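Local structure of Fe-regulated protein B (Neisseria meningitidis, 4AIP) at residues L74-A82 with K695-N705; N676-G684 with H719-L727. The protein is a TonB-dependent transporter of the meningococcal outer membrane that takes up iron, probably in a chelated form. All coordinates share one frame; numbering follows the deposited sequence.

Contact 1 (74-82 with 695-705) and contact 2 (676-684 with 719-727) sample two levels of one architecture, that of TonB-dependent transporters, in which a plug domain fills a transmembrane beta-barrel. Contact 1 joins plug to barrel: the helix 74-77 and the turn after it meet the turn after strand 681-694 and the beginning of strand 702-709. Contact 2 joins barrel segments to each other, the chain leading into strand 681-694, and its first residues, meeting the long loop before strand 733-741. Their centres lie 38 Å apart and their nearest atoms about 18 Å. Along the chain the order is 74-82, 676-684, 695-705, 719-727, and neighbouring strands 681-694 and 702-709 link the two regions through the barrel wall.

Contact 1: L74-A82 with K695-N705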
loop_
_atom_site.group_PDB
_atom_site.type_symbol
_atom_site.label_atom_id
_atom_site.label_comp_id
_atom_site.label_asym_id
_atom_site.label_seq_id
_atom_site.Cartn_x
_atom_site.Cartn_y
_atom_site.Cartn_z
ATOM N N LEU B 74 -22.012 18.629 8.033
ATOM C CA LEU B 74 -21.856 17.304 7.479
ATOM C C LEU B 74 -23.021 16.936 6.520
ATOM O O LEU B 74 -22.817 16.285 5.506
ATOM C CB LEU B 74 -21.826 16.268 8.607
ATOM C CG LEU B 74 -21.548 14.851 8.119
ATOM C CD1 LEU B 74 -20.189 14.787 7.423
ATOM C CD2 LEU B 74 -21.521 13.901 9.302
ATOM N N GLN B 75 -24.233 17.308 6.869
ATOM C CA GLN B 75 -25.352 16.907 6.093
ATOM C C GLN B 75 -25.327 17.680 4.738
ATOM O O GLN B 75 -25.619 17.115 3.671
ATOM C CB GLN B 75 -26.592 17.167 6.934
ATOM C CG GLN B 75 -27.665 17.983 6.249
ATOM C CD GLN B 75 -28.592 17.063 5.501
ATOM O OE1 GLN B 75 -28.218 16.444 4.492
ATOM N NE2 GLN B 75 -29.802 16.911 6.028
ATOM N N GLN B 76 -24.908 18.947 4.774
ATOM C CA GLN B 76 -24.681 19.692 3.559
ATOM C C GLN B 76 -23.571 19.112 2.787
ATOM O O GLN B 76 -23.743 18.868 1.605
ATOM C CB GLN B 76 -24.254 21.117 3.861
ATOM C CG GLN B 76 -25.361 22.069 4.251
ATOM C CD GLN B 76 -24.770 23.479 4.574
ATOM O OE1 GLN B 76 -23.604 23.627 5.011
ATOM N NE2 GLN B 76 -25.578 24.509 4.336
ATOM N N LYS B 77 -22.415 18.910 3.421
ATOM C CA LYS B 77 -21.233 18.298 2.765
ATOM C C LYS B 77 -21.562 16.967 2.016
ATOM O O LYS B 77 -20.994 16.665 0.906
ATOM C CB LYS B 77 -20.168 18.065 3.841
ATOM C CG LYS B 77 -18.774 18.120 3.386
ATOM C CD LYS B 77 -17.870 17.728 4.562
ATOM C CE LYS B 77 -17.756 16.147 4.599
ATOM N NZ LYS B 77 -17.484 15.737 6.013
ATOM N N ASP B 78 -22.508 16.182 2.574
ATOM C CA ASP B 78 -22.873 14.939 1.894
ATOM C C ASP B 78 -23.634 15.189 0.600
ATOM O O ASP B 78 -23.782 14.246 -0.208
ATOM C CB ASP B 78 -23.745 14.038 2.766
ATOM C CG ASP B 78 -22.972 13.335 3.893
ATOM O OD1 ASP B 78 -21.703 13.264 3.877
ATOM O OD2 ASP B 78 -23.714 12.879 4.787
ATOM N N GLU B 79 -24.135 16.428 0.408
ATOM C CA GLU B 79 -24.854 16.758 -0.826
ATOM C C GLU B 79 -23.953 17.415 -1.857
ATOM O O GLU B 79 -24.384 17.803 -2.953
ATOM C CB GLU B 79 -26.035 17.656 -0.525
ATOM C CG GLU B 79 -27.072 16.999 0.388
ATOM C CD GLU B 79 -28.091 17.972 0.908
ATOM O OE1 GLU B 79 -28.008 19.194 0.591
ATOM O OE2 GLU B 79 -28.988 17.518 1.655
ATOM N N SER B 80 -22.695 17.584 -1.473
ATOM C CA SER B 80 -21.706 18.245 -2.317
ATOM C C SER B 80 -20.836 17.199 -2.978
ATOM O O SER B 80 -20.740 16.070 -2.513
ATOM C CB SER B 80 -20.812 19.110 -1.454
ATOM O OG SER B 80 -19.707 19.548 -2.261
ATOM N N THR B 81 -20.122 17.605 -4.003
ATOM C CA THR B 81 -19.308 16.728 -4.822
ATOM C C THR B 81 -17.857 17.108 -4.550
ATOM O O THR B 81 -16.946 16.469 -5.076
ATOM C CB THR B 81 -19.735 17.080 -6.238
ATOM O OG1 THR B 81 -19.979 15.902 -7.046
ATOM C CG2 THR B 81 -18.872 18.042 -6.887
ATOM N N ALA B 82 -17.631 18.139 -3.726
ATOM C CA ALA B 82 -16.259 18.654 -3.479
ATOM C C ALA B 82 -15.413 17.652 -2.671
ATOM O O ALA B 82 -15.936 16.909 -1.831
ATOM C CB ALA B 82 -16.328 20.046 -2.751
ATOM N N LYS B 695 -31.772 12.188 -3.674
ATOM C CA LYS B 695 -31.908 11.407 -2.519
ATOM C C LYS B 695 -32.967 10.437 -2.910
ATOM O O LYS B 695 -34.147 10.646 -2.574
ATOM C CB LYS B 695 -32.401 12.259 -1.341
ATOM C CG LYS B 695 -31.369 13.161 -0.658
ATOM C CD LYS B 695 -32.051 13.946 0.440
ATOM C CE LYS B 695 -31.190 15.105 0.890
ATOM N NZ LYS B 695 -29.893 14.570 1.435
ATOM N N PRO B 696 -32.578 9.361 -3.597
ATOM C CA PRO B 696 -33.515 8.424 -4.197
ATOM C C PRO B 696 -34.380 7.666 -3.202
ATOM O O PRO B 696 -35.352 7.032 -3.592
ATOM C CB PRO B 696 -32.584 7.457 -4.929
ATOM C CG PRO B 696 -31.240 8.174 -5.032
ATOM C CD PRO B 696 -31.189 8.902 -3.752
ATOM N N LEU B 697 -34.013 7.730 -1.923
ATOM C CA LEU B 697 -34.637 6.936 -0.902
ATOM C C LEU B 697 -35.477 7.767 0.030
ATOM O O LEU B 697 -36.214 7.214 0.815
ATOM C CB LEU B 697 -33.588 6.079 -0.131
ATOM C CG LEU B 697 -32.894 4.911 -0.890
ATOM C CD1 LEU B 697 -31.970 4.269 0.074
ATOM C CD2 LEU B 697 -33.786 3.809 -1.507
ATOM N N GLY B 698 -35.390 9.098 -0.074
ATOM C CA GLY B 698 -36.156 10.020 0.799
ATOM C C GLY B 698 -35.450 10.472 2.070
ATOM O O GLY B 698 -35.803 11.549 2.648
ATOM N N LYS B 699 -34.478 9.646 2.512
ATOM C CA LYS B 699 -33.668 9.863 3.735
ATOM C C LYS B 699 -32.283 10.242 3.299
ATOM O O LYS B 699 -31.930 10.117 2.105
ATOM C CB LYS B 699 -33.494 8.585 4.578
ATOM C CG LYS B 699 -34.653 7.599 4.625
ATOM C CD LYS B 699 -34.076 6.131 4.672
ATOM C CE LYS B 699 -34.909 5.138 3.835
ATOM N NZ LYS B 699 -36.311 4.993 4.393
ATOM N N ASP B 700 -31.468 10.626 4.279
ATOM C CA ASP B 700 -30.134 11.116 3.975
ATOM C C ASP B 700 -29.146 9.954 3.933
ATOM O O ASP B 700 -27.938 10.166 4.036
ATOM C CB ASP B 700 -29.713 12.194 4.983
ATOM C CG ASP B 700 -30.681 13.372 5.038
ATOM O OD1 ASP B 700 -31.605 13.514 4.183
ATOM O OD2 ASP B 700 -30.494 14.194 5.957
ATOM N N THR B 701 -29.673 8.739 3.777
ATOM C CA THR B 701 -28.841 7.518 3.732
ATOM C C THR B 701 -28.270 7.265 2.342
ATOM O O THR B 701 -27.292 6.546 2.189
ATOM C CB THR B 701 -29.564 6.213 4.286
ATOM O OG1 THR B 701 -30.731 5.910 3.496
ATOM C CG2 THR B 701 -29.949 6.325 5.806
ATOM N N LEU B 702 -28.859 7.870 1.327
ATOM C CA LEU B 702 -28.319 7.709 -0.002
ATOM C C LEU B 702 -28.362 9.011 -0.757
ATOM O O LEU B 702 -29.411 9.577 -0.938
ATOM C CB LEU B 702 -29.077 6.615 -0.740
ATOM C CG LEU B 702 -28.721 6.359 -2.204
ATOM C CD1 LEU B 702 -27.194 6.119 -2.430
ATOM C CD2 LEU B 702 -29.609 5.249 -2.833
ATOM N N ASN B 703 -27.206 9.462 -1.191
ATOM C CA ASN B 703 -27.039 10.738 -1.868
ATOM C C ASN B 703 -26.332 10.415 -3.159
ATOM O O ASN B 703 -25.302 9.735 -3.168
ATOM C CB ASN B 703 -26.154 11.722 -1.087
ATOM C CG ASN B 703 -26.884 12.437 0.090
ATOM O OD1 ASN B 703 -27.908 13.124 -0.098
ATOM N ND2 ASN B 703 -26.303 12.328 1.301
ATOM N N VAL B 704 -26.902 10.882 -4.251
ATOM C CA VAL B 704 -26.283 10.747 -5.541
ATOM C C VAL B 704 -26.092 12.182 -5.947
ATOM O O VAL B 704 -27.039 12.940 -5.963
ATOM C CB VAL B 704 -27.259 10.026 -6.535
ATOM C CG1 VAL B 704 -26.657 9.935 -7.921
ATOM C CG2 VAL B 704 -27.562 8.662 -6.011
ATOM N N ASN B 705 -24.868 12.576 -6.231
ATOM C CA ASN B 705 -24.596 13.970 -6.498
ATOM C C ASN B 705 -23.924 14.126 -7.810
ATOM O O ASN B 705 -22.951 13.393 -8.117
ATOM C CB ASN B 705 -23.647 14.554 -5.438
ATOM C CG ASN B 705 -24.148 14.348 -4.018
ATOM O OD1 ASN B 705 -25.331 14.529 -3.711
ATOM N ND2 ASN B 705 -23.236 14.026 -3.140
#
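K695 and E79 form a salt bridge between plug and barrel, with NZ of K695 3.1 Å from OE2 of E79. The ammonium meets that oxygen on its anti side, 23° out of the carboxylate plane. A bend at the last torsion of K695 (chi4 -61°) turns NZ toward N703, where NZ of K695 lies 2.9 Å from OD1 of N703, in the carbonyl plane and on a lone pair. D700 adds a longer, weak link through OD1, completing a salt-bridge network with E79 and K695. OD2 of D700 accepts a weak bond from NE2 of Q75 at 2.8 Å, the amide and carboxylate turned well out of each other's plane.

Farther along strand 702-709, N705 reaches the plug backbone. ND2 of N705 donates a fairly straight bond (163°) to O of D78, 3.0 Å away, approaching from above the carbonyl plane. Beside it, CB of D78 rests 3.4 Å from ND2 of N703.

The next shell holds these groups in place. N693 on the adjacent strand donates to OD1 of both N703 and N705, while R188 forms a salt bridge with OD1 of D78. The type I turn K77-S80 presents D78 and E79 to the barrel. The contact is thus mostly polar: one lysine is shared by two carboxylates and an amide, its positive charge probably balanced by E79 and D700.

Contact 2: N676-G684 with H719-L727; sequences NLENVVRKG and HSQRWTNTL
W723 meets E678 with its indole N-H and V680 with a ring face. NE1 of W723 donates to OE2 of E678 at 3.2 Å in a nearly straight bond (164°); the acceptor lies in the ring plane, but the donor sits well above the plane of the carboxylate, the two flat groups being perpendicular. The other carboxylate oxygen, OE1, accepts from NE2 of Q670. Over one face of the W723 indole, CA of V680 makes a CH-pi contact 3.9 Å from the centroid of the six-membered ring, and CG1 of V680 packs on CB of W723 at 4.0 Å. The first torsion of W723 (chi1 83°) sets CG between the backbone N and carbonyl carbon, with the ring laid along 678-681.

H719 uses both ring nitrogens. NE2 of H719 donates to O of K683 at 2.7 Å, the acceptor tilted from the ring plane, while ND1 is bonded to the backbone N of G633. CD of R682 lies over one face of the H719 imidazole, 4.1 Å from its centroid in a second CH-pi contact. Farther out, the R682 guanidinium is modelled between O of H719 and CB of W723, over opposite faces, but its exact placement is doubtful.

Other polar groups of the loop look elsewhere: R722 forms a salt bridge with E284, and on the plug side OE1 of Q721 accepts from the backbone N of G99 and OG of S720 bonds with D96 and T108. Barrel strand 649-662 flanks the contact, A661 sharing backbone bonding with R682 while V658 and A661 pack on H719.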
loop_
_atom_site.group_PDB
_atom_site.type_symbol
_atom_site.label_atom_id
_atom_site.label_comp_id
_atom_site.label_asym_id
_atom_site.label_seq_id
_atom_site.Cartn_x
_atom_site.Cartn_y
_atom_site.Cartn_z
ATOM N N ASN B 676 13.746 45.106 -9.018
ATOM C CA ASN B 676 13.063 45.932 -10.029
ATOM C C ASN B 676 11.689 46.049 -9.442
ATOM O O ASN B 676 11.186 45.067 -8.908
ATOM C CB ASN B 676 12.852 45.152 -11.334
ATOM C CG ASN B 676 13.837 45.494 -12.423
ATOM O OD1 ASN B 676 14.913 46.041 -12.184
ATOM N ND2 ASN B 676 13.464 45.149 -13.657
ATOM N N LEU B 677 11.044 47.200 -9.567
ATOM C CA LEU B 677 9.679 47.339 -9.071
ATOM C C LEU B 677 8.712 46.406 -9.841
ATOM O O LEU B 677 8.878 46.185 -11.046
ATOM C CB LEU B 677 9.251 48.825 -9.138
ATOM C CG LEU B 677 8.006 49.360 -8.378
ATOM C CD1 LEU B 677 8.365 50.518 -7.402
ATOM C CD2 LEU B 677 6.818 49.744 -9.352
ATOM N N GLU B 678 7.728 45.829 -9.157
ATOM C CA GLU B 678 6.699 45.043 -9.871
ATOM C C GLU B 678 5.351 45.755 -9.877
ATOM O O GLU B 678 4.817 46.157 -8.832
ATOM C CB GLU B 678 6.547 43.603 -9.325
ATOM C CG GLU B 678 7.602 42.593 -9.833
ATOM C CD GLU B 678 7.378 41.148 -9.330
ATOM O OE1 GLU B 678 7.000 40.942 -8.158
ATOM O OE2 GLU B 678 7.596 40.195 -10.117
ATOM N N ASN B 679 4.803 45.908 -11.068
ATOM C CA ASN B 679 3.487 46.503 -11.200
ATOM C C ASN B 679 2.428 45.408 -11.063
ATOM O O ASN B 679 1.851 44.948 -12.069
ATOM C CB ASN B 679 3.341 47.233 -12.540
ATOM C CG ASN B 679 2.050 48.058 -12.612
ATOM O OD1 ASN B 679 1.761 48.868 -11.719
ATOM N ND2 ASN B 679 1.257 47.836 -13.672
ATOM N N VAL B 680 2.192 44.981 -9.827
ATOM C CA VAL B 680 1.326 43.851 -9.581
ATOM C C VAL B 680 -0.035 44.219 -10.108
ATOM O O VAL B 680 -0.608 45.207 -9.681
ATOM C CB VAL B 680 1.213 43.527 -8.110
ATOM C CG1 VAL B 680 0.324 42.345 -7.910
ATOM C CG2 VAL B 680 2.561 43.308 -7.505
ATOM N N VAL B 681 -0.494 43.433 -11.082
ATOM C CA VAL B 681 -1.848 43.456 -11.624
ATOM C C VAL B 681 -2.284 41.974 -11.672
ATOM O O VAL B 681 -1.458 41.090 -11.922
ATOM C CB VAL B 681 -1.897 44.055 -13.078
ATOM C CG1 VAL B 681 -3.298 44.078 -13.614
ATOM C CG2 VAL B 681 -1.302 45.457 -13.134
ATOM N N ARG B 682 -3.584 41.721 -11.455
ATOM C CA ARG B 682 -4.164 40.384 -11.650
ATOM C C ARG B 682 -5.594 40.477 -12.228
ATOM O O ARG B 682 -6.386 41.290 -11.761
ATOM C CB ARG B 682 -4.152 39.540 -10.324
ATOM C CG ARG B 682 -3.085 39.990 -9.236
ATOM C CD ARG B 682 -3.443 39.538 -7.793
ATOM N NE ARG B 682 -2.607 38.399 -7.511
ATOM C CZ ARG B 682 -1.565 38.365 -6.691
ATOM N NH1 ARG B 682 -1.209 39.397 -5.926
ATOM N NH2 ARG B 682 -0.894 37.233 -6.632
ATOM N N LYS B 683 -5.909 39.635 -13.217
ATOM C CA LYS B 683 -7.254 39.591 -13.832
ATOM C C LYS B 683 -8.403 39.085 -12.967
ATOM O O LYS B 683 -8.220 38.163 -12.141
ATOM C CB LYS B 683 -7.255 38.742 -15.107
ATOM C CG LYS B 683 -6.470 39.366 -16.207
ATOM C CD LYS B 683 -5.934 38.299 -17.112
ATOM C CE LYS B 683 -6.635 38.213 -18.438
ATOM N NZ LYS B 683 -5.579 37.704 -19.409
ATOM N N GLY B 684 -9.583 39.674 -13.173
ATOM C CA GLY B 684 -10.843 39.091 -12.718
ATOM C C GLY B 684 -11.278 37.929 -13.595
ATOM O O GLY B 684 -10.784 37.715 -14.677
ATOM N N HIS B 719 -6.239 34.575 -7.091
ATOM C CA HIS B 719 -5.491 35.683 -6.500
ATOM C C HIS B 719 -4.540 35.402 -5.322
ATOM O O HIS B 719 -3.512 36.077 -5.207
ATOM C CB HIS B 719 -6.406 36.894 -6.287
ATOM C CG HIS B 719 -6.797 37.535 -7.583
ATOM N ND1 HIS B 719 -7.737 38.536 -7.677
ATOM C CD2 HIS B 719 -6.418 37.256 -8.856
ATOM C CE1 HIS B 719 -7.910 38.854 -8.947
ATOM N NE2 HIS B 719 -7.114 38.099 -9.679
ATOM N N SER B 720 -4.816 34.408 -4.488
ATOM C CA SER B 720 -3.909 34.165 -3.358
ATOM C C SER B 720 -2.764 33.300 -3.751
ATOM O O SER B 720 -2.747 32.129 -3.484
ATOM C CB SER B 720 -4.651 33.527 -2.201
ATOM O OG SER B 720 -5.911 34.135 -2.048
ATOM N N GLN B 721 -1.775 33.878 -4.376
ATOM C CA GLN B 721 -0.595 33.127 -4.782
ATOM C C GLN B 721 0.206 34.231 -5.409
ATOM O O GLN B 721 -0.277 35.352 -5.448
ATOM C CB GLN B 721 -0.955 32.038 -5.826
ATOM C CG GLN B 721 -1.364 32.578 -7.199
ATOM C CD GLN B 721 -2.228 31.665 -7.971
ATOM O OE1 GLN B 721 -3.200 31.156 -7.461
ATOM N NE2 GLN B 721 -1.887 31.451 -9.224
ATOM N N ARG B 722 1.408 33.964 -5.910
ATOM C CA ARG B 722 2.106 35.025 -6.605
ATOM C C ARG B 722 1.388 35.347 -7.898
ATOM O O ARG B 722 0.599 34.550 -8.403
ATOM C CB ARG B 722 3.536 34.651 -6.879
ATOM C CG ARG B 722 4.226 33.948 -5.741
ATOM C CD ARG B 722 5.654 33.789 -6.168
ATOM N NE ARG B 722 6.453 33.020 -5.233
ATOM C CZ ARG B 722 7.190 33.551 -4.268
ATOM N NH1 ARG B 722 7.215 34.852 -4.076
ATOM N NH2 ARG B 722 7.899 32.770 -3.483
ATOM N N TRP B 723 1.714 36.504 -8.443
ATOM C CA TRP B 723 0.953 37.152 -9.504
ATOM C C TRP B 723 1.482 36.874 -10.905
ATOM O O TRP B 723 0.811 37.201 -11.908
ATOM C CB TRP B 723 1.014 38.645 -9.245
ATOM C CG TRP B 723 2.263 39.272 -9.766
ATOM C CD1 TRP B 723 3.567 39.144 -9.267
ATOM C CD2 TRP B 723 2.341 40.135 -10.891
ATOM N NE1 TRP B 723 4.426 39.913 -10.012
ATOM C CE2 TRP B 723 3.713 40.528 -11.022
ATOM C CE3 TRP B 723 1.378 40.665 -11.775
ATOM C CZ2 TRP B 723 4.148 41.388 -12.051
ATOM C CZ3 TRP B 723 1.789 41.516 -12.772
ATOM C CH2 TRP B 723 3.179 41.881 -12.915
ATOM N N THR B 724 2.682 36.295 -10.967
ATOM C CA THR B 724 3.329 35.892 -12.216
ATOM C C THR B 724 2.512 34.666 -12.633
ATOM O O THR B 724 1.594 34.309 -11.919
ATOM C CB THR B 724 4.811 35.603 -11.957
ATOM O OG1 THR B 724 4.934 34.870 -10.716
ATOM C CG2 THR B 724 5.594 36.939 -11.853
ATOM N N ASN B 725 2.685 34.020 -13.766
ATOM C CA ASN B 725 1.529 33.114 -14.039
ATOM C C ASN B 725 1.662 31.663 -13.551
ATOM O O ASN B 725 1.912 30.763 -14.332
ATOM C CB ASN B 725 0.974 33.235 -15.460
ATOM C CG ASN B 725 0.142 34.524 -15.677
ATOM O OD1 ASN B 725 0.352 35.225 -16.655
ATOM N ND2 ASN B 725 -0.805 34.818 -14.773
ATOM N N THR B 726 1.441 31.466 -12.246
ATOM C CA THR B 726 1.869 30.264 -11.557
ATOM C C THR B 726 1.014 29.018 -11.790
ATOM O O THR B 726 1.461 28.116 -12.464
ATOM C CB THR B 726 1.996 30.471 -10.052
ATOM O OG1 THR B 726 0.689 30.572 -9.468
ATOM C CG2 THR B 726 2.820 31.662 -9.770
ATOM N N LEU B 727 -0.170 28.940 -11.178
ATOM C CA LEU B 727 -0.992 27.746 -11.304
ATOM C C LEU B 727 -2.451 28.089 -11.507
ATOM O O LEU B 727 -3.083 28.648 -10.628
ATOM C CB LEU B 727 -0.834 26.799 -10.085
ATOM C CG LEU B 727 0.515 26.138 -9.833
ATOM C CD1 LEU B 727 0.473 25.413 -8.524
ATOM C CD2 LEU B 727 0.840 25.191 -10.921
#